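Local coordinates for TetR family transcriptional regulator (Rhodococcus erythropolis, PDB 4ZA6), which probably represses transcription of the quorum-sensing signal degradation gene qsdA, as a regulator of the TetR family, at residues F106-E117 with R152-L163. Residues are numbered along the deposited sequence; the frame is centred on the assembly and turned at random.
Sequences FIKLAMMPGSIE and RICDVHLYAPLL
Phe106 presents the edge of its ring to one face of Tyr159, a T-shaped stack with planes at 76° and centroids 5.0 Å apart, while Leu158 CG lies over the centre of the opposite tyrosine face. One face of Phe106 carries Ala110 CB, and Leu162 CD1 reaches its edge, 3.6 Å from Phe106 CD2. The stack belongs to the all-helical, TetR-type C-terminal domain, where the helical segments 106-111 and 152-158 run nearly antiparallel; Leu95 of helix 93-101 touches the side chains of both, and a 2-methyl-2,4-pentanediol, probably from the crystallisation liquor, lies about 4 Å from the Tyr159 side chain. Met111 bends at chi3 (-78°), which brings CE to 3.6 Å from Tyr159 CB; Met111 SD makes an oblique Met-aromatic contact with the Tyr159 ring and packs against Val156 CG1 and Leu163 CD1. Beyond the methionine the interface turns polar. Bends at chi2 and chi3 bring the Arg152 guanidinium to Glu117, and an N-H of NH1 is donated to the syn lone pair of OE1 at 3.2 Å, near the guanidinium plane although the carboxylate stands 86° from it; a weak bond goes to OE2. One of two acids probably holds a proton: Glu117 OE2 and Asp155 OD2 are just 2.6 Å apart.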
loop_
_atom_site.group_PDB
_atom_site.type_symbol
_atom_site.label_atom_id
_atom_site.label_comp_id
_atom_site.label_asym_id
_atom_site.label_seq_id
_atom_site.Cartn_x
_atom_site.Cartn_y
_atom_site.Cartn_z
ATOM N N PHE A 106 1.149 11.561 -5.239
ATOM C CA PHE A 106 0.684 10.474 -4.381
ATOM C C PHE A 106 -0.726 9.959 -4.728
ATOM O O PHE A 106 -0.932 8.735 -4.723
ATOM C CB PHE A 106 0.806 10.818 -2.880
ATOM C CG PHE A 106 0.485 9.621 -2.022
ATOM C CD1 PHE A 106 1.389 8.578 -1.894
ATOM C CD2 PHE A 106 -0.776 9.471 -1.456
ATOM C CE1 PHE A 106 1.054 7.419 -1.171
ATOM C CE2 PHE A 106 -1.094 8.334 -0.705
ATOM C CZ PHE A 106 -0.178 7.309 -0.577
ATOM N N ILE A 107 -1.677 10.862 -5.035
ATOM C CA ILE A 107 -3.038 10.438 -5.393
ATOM C C ILE A 107 -2.949 9.457 -6.558
ATOM O O ILE A 107 -3.563 8.379 -6.513
ATOM C CB ILE A 107 -4.007 11.624 -5.690
ATOM C CG1 ILE A 107 -4.330 12.428 -4.397
ATOM C CG2 ILE A 107 -5.328 11.078 -6.301
ATOM C CD1 ILE A 107 -4.944 13.853 -4.640
ATOM N N LYS A 108 -2.128 9.818 -7.570
ATOM C CA LYS A 108 -1.876 9.025 -8.773
ATOM C C LYS A 108 -1.248 7.673 -8.448
ATOM O O LYS A 108 -1.740 6.649 -8.914
ATOM C CB LYS A 108 -1.014 9.823 -9.765
ATOM C CG LYS A 108 -0.724 9.112 -11.069
ATOM C CD LYS A 108 -0.165 10.062 -12.100
ATOM C CE LYS A 108 -0.067 9.389 -13.433
ATOM N NZ LYS A 108 1.208 8.630 -13.607
ATOM N N LEU A 109 -0.165 7.660 -7.670
ATOM C CA LEU A 109 0.516 6.404 -7.303
ATOM C C LEU A 109 -0.327 5.439 -6.439
ATOM O O LEU A 109 -0.230 4.220 -6.593
ATOM C CB LEU A 109 1.839 6.735 -6.581
ATOM C CG LEU A 109 2.888 7.485 -7.392
ATOM C CD1 LEU A 109 4.110 7.757 -6.549
ATOM C CD2 LEU A 109 3.288 6.718 -8.634
ATOM N N ALA A 110 -1.154 5.994 -5.546
ATOM C CA ALA A 110 -1.967 5.221 -4.607
ATOM C C ALA A 110 -3.365 4.839 -5.060
ATOM O O ALA A 110 -3.860 3.800 -4.643
ATOM C CB ALA A 110 -2.062 5.962 -3.284
ATOM N N MET A 111 -4.053 5.722 -5.794
ATOM C CA MET A 111 -5.476 5.502 -6.113
ATOM C C MET A 111 -5.840 5.270 -7.558
ATOM O O MET A 111 -7.010 5.137 -7.892
ATOM C CB MET A 111 -6.334 6.576 -5.449
ATOM C CG MET A 111 -6.458 6.338 -3.958
ATOM S SD MET A 111 -7.112 7.749 -3.104
ATOM C CE MET A 111 -5.627 8.841 -3.012
ATOM N N MET A 112 -4.832 5.187 -8.403
ATOM C CA MET A 112 -4.950 4.854 -9.804
ATOM C C MET A 112 -4.299 3.476 -9.908
ATOM O O MET A 112 -3.324 3.252 -9.170
ATOM C CB MET A 112 -4.138 5.859 -10.647
ATOM C CG MET A 112 -4.317 5.693 -12.123
ATOM S SD MET A 112 -3.328 6.811 -13.100
ATOM C CE MET A 112 -1.688 5.964 -13.081
ATOM N N PRO A 113 -4.718 2.557 -10.821
ATOM C CA PRO A 113 -3.982 1.290 -10.945
ATOM C C PRO A 113 -2.485 1.546 -11.155
ATOM O O PRO A 113 -2.102 2.524 -11.787
ATOM C CB PRO A 113 -4.628 0.636 -12.165
ATOM C CG PRO A 113 -6.044 1.117 -12.109
ATOM C CD PRO A 113 -5.872 2.578 -11.744
ATOM N N GLY A 114 -1.665 0.771 -10.466
ATOM C CA GLY A 114 -0.214 0.927 -10.498
ATOM C C GLY A 114 0.414 0.049 -9.441
ATOM O O GLY A 114 -0.240 -0.869 -8.941
ATOM N N SER A 115 1.664 0.351 -9.071
ATOM C CA SER A 115 2.453 -0.407 -8.110
ATOM C C SER A 115 1.814 -0.646 -6.730
ATOM O O SER A 115 1.718 -1.800 -6.288
ATOM C CB SER A 115 3.854 0.182 -8.003
ATOM O OG SER A 115 4.546 -0.002 -9.226
ATOM N N ILE A 116 1.350 0.418 -6.070
ATOM C CA ILE A 116 0.719 0.324 -4.741
ATOM C C ILE A 116 -0.541 -0.558 -4.758
ATOM O O ILE A 116 -0.613 -1.502 -3.965
ATOM C CB ILE A 116 0.461 1.736 -4.129
ATOM C CG1 ILE A 116 1.811 2.490 -3.910
ATOM C CG2 ILE A 116 -0.350 1.620 -2.798
ATOM C CD1 ILE A 116 1.701 3.983 -3.680
ATOM N N GLU A 117 -1.527 -0.261 -5.658
ATOM C CA GLU A 117 -2.745 -1.073 -5.749
ATOM C C GLU A 117 -2.466 -2.527 -6.125
ATOM O O GLU A 117 -3.146 -3.393 -5.604
ATOM C CB GLU A 117 -3.810 -0.463 -6.680
ATOM C CG GLU A 117 -4.540 0.749 -6.113
ATOM C CD GLU A 117 -5.759 1.231 -6.888
ATOM O OE1 GLU A 117 -5.892 0.914 -8.092
ATOM O OE2 GLU A 117 -6.621 1.888 -6.270
ATOM N N ARG A 152 -9.556 -1.261 -3.953
ATOM C CA ARG A 152 -10.229 -0.152 -4.659
ATOM C C ARG A 152 -11.267 0.576 -3.806
ATOM O O ARG A 152 -11.404 1.786 -3.949
ATOM C CB ARG A 152 -10.903 -0.642 -5.949
ATOM C CG ARG A 152 -9.941 -1.125 -7.049
ATOM C CD ARG A 152 -9.208 -0.007 -7.746
ATOM N NE ARG A 152 -10.129 0.828 -8.524
ATOM C CZ ARG A 152 -9.775 1.969 -9.104
ATOM N NH1 ARG A 152 -8.540 2.431 -8.968
ATOM N NH2 ARG A 152 -10.658 2.669 -9.802
ATOM N N ILE A 153 -12.043 -0.168 -2.969
ATOM C CA ILE A 153 -13.106 0.411 -2.127
ATOM C C ILE A 153 -12.569 1.093 -0.912
ATOM O O ILE A 153 -13.215 2.014 -0.431
ATOM C CB ILE A 153 -14.274 -0.542 -1.715
ATOM C CG1 ILE A 153 -13.824 -1.787 -0.929
ATOM C CG2 ILE A 153 -15.229 -0.795 -2.833
ATOM C CD1 ILE A 153 -14.834 -2.756 -0.621
ATOM N N CYS A 154 -11.425 0.612 -0.388
ATOM C CA CYS A 154 -10.786 1.105 0.829
ATOM C C CYS A 154 -9.878 2.269 0.656
ATOM O O CYS A 154 -9.862 3.132 1.530
ATOM C CB CYS A 154 -10.067 -0.027 1.555
ATOM S SG CYS A 154 -11.182 -1.297 2.192
ATOM N N ASP A 155 -9.022 2.248 -0.385
ATOM C CA ASP A 155 -8.011 3.277 -0.503
ATOM C C ASP A 155 -8.475 4.740 -0.559
ATOM O O ASP A 155 -7.856 5.590 0.111
ATOM C CB ASP A 155 -6.906 2.917 -1.478
ATOM C CG ASP A 155 -7.298 2.729 -2.926
ATOM O OD1 ASP A 155 -8.453 3.120 -3.303
ATOM O OD2 ASP A 155 -6.452 2.218 -3.695
ATOM N N VAL A 156 -9.631 5.015 -1.213
ATOM C CA VAL A 156 -10.171 6.388 -1.261
ATOM C C VAL A 156 -10.594 6.885 0.125
ATOM O O VAL A 156 -10.640 8.093 0.356
ATOM C CB VAL A 156 -11.264 6.626 -2.352
ATOM C CG1 VAL A 156 -10.647 6.579 -3.755
ATOM C CG2 VAL A 156 -12.404 5.617 -2.226
ATOM N N HIS A 157 -10.920 5.940 1.043
ATOM C CA HIS A 157 -11.323 6.266 2.412
ATOM C C HIS A 157 -10.097 6.471 3.256
ATOM O O HIS A 157 -10.043 7.446 4.018
ATOM C CB HIS A 157 -12.257 5.198 3.004
ATOM C CG HIS A 157 -13.610 5.215 2.378
ATOM N ND1 HIS A 157 -14.499 6.233 2.625
ATOM C CD2 HIS A 157 -14.156 4.368 1.480
ATOM C CE1 HIS A 157 -15.567 5.963 1.898
ATOM N NE2 HIS A 157 -15.417 4.843 1.212
ATOM N N LEU A 158 -9.097 5.573 3.129
ATOM C CA LEU A 158 -7.842 5.748 3.864
ATOM C C LEU A 158 -7.235 7.118 3.578
ATOM O O LEU A 158 -6.791 7.808 4.501
ATOM C CB LEU A 158 -6.859 4.629 3.510
ATOM C CG LEU A 158 -5.460 4.706 4.119
ATOM C CD1 LEU A 158 -5.500 4.880 5.653
ATOM C CD2 LEU A 158 -4.633 3.507 3.706
ATOM N N TYR A 159 -7.237 7.523 2.305
ATOM C CA TYR A 159 -6.641 8.779 1.869
ATOM C C TYR A 159 -7.639 9.907 1.659
ATOM O O TYR A 159 -7.303 10.854 0.951
ATOM C CB TYR A 159 -5.782 8.540 0.599
ATOM C CG TYR A 159 -4.744 7.454 0.767
ATOM C CD1 TYR A 159 -3.684 7.608 1.655
ATOM C CD2 TYR A 159 -4.829 6.264 0.052
ATOM C CE1 TYR A 159 -2.755 6.592 1.852
ATOM C CE2 TYR A 159 -3.908 5.236 0.246
ATOM C CZ TYR A 159 -2.861 5.416 1.129
ATOM O OH TYR A 159 -1.944 4.416 1.320
ATOM N N ALA A 160 -8.837 9.838 2.304
ATOM C CA ALA A 160 -9.908 10.844 2.224
ATOM C C ALA A 160 -9.443 12.304 2.448
ATOM O O ALA A 160 -9.931 13.156 1.707
ATOM C CB ALA A 160 -11.051 10.493 3.158
ATOM N N PRO A 161 -8.464 12.635 3.353
ATOM C CA PRO A 161 -8.023 14.036 3.464
ATOM C C PRO A 161 -7.388 14.616 2.201
ATOM O O PRO A 161 -7.506 15.817 1.976
ATOM C CB PRO A 161 -7.057 14.024 4.641
ATOM C CG PRO A 161 -7.357 12.774 5.385
ATOM C CD PRO A 161 -7.744 11.796 4.336
ATOM N N LEU A 162 -6.789 13.769 1.338
ATOM C CA LEU A 162 -6.207 14.210 0.067
ATOM C C LEU A 162 -7.256 14.493 -0.989
ATOM O O LEU A 162 -6.969 15.137 -1.994
ATOM C CB LEU A 162 -5.209 13.170 -0.457
ATOM C CG LEU A 162 -3.984 12.960 0.431
ATOM C CD1 LEU A 162 -3.181 11.791 -0.040
ATOM C CD2 LEU A 162 -3.140 14.259 0.537
ATOM N N LEU A 163 -8.472 13.988 -0.760
ATOM C CA LEU A 163 -9.591 14.103 -1.676
ATOM C C LEU A 163 -10.604 15.122 -1.211
ATOM O O LEU A 163 -11.716 15.167 -1.735
ATOM C CB LEU A 163 -10.218 12.712 -1.923
ATOM C CG LEU A 163 -9.237 11.563 -2.286
ATOM C CD1 LEU A 163 -9.931 10.223 -2.310
ATOM C CD2 LEU A 163 -8.544 11.803 -3.620
#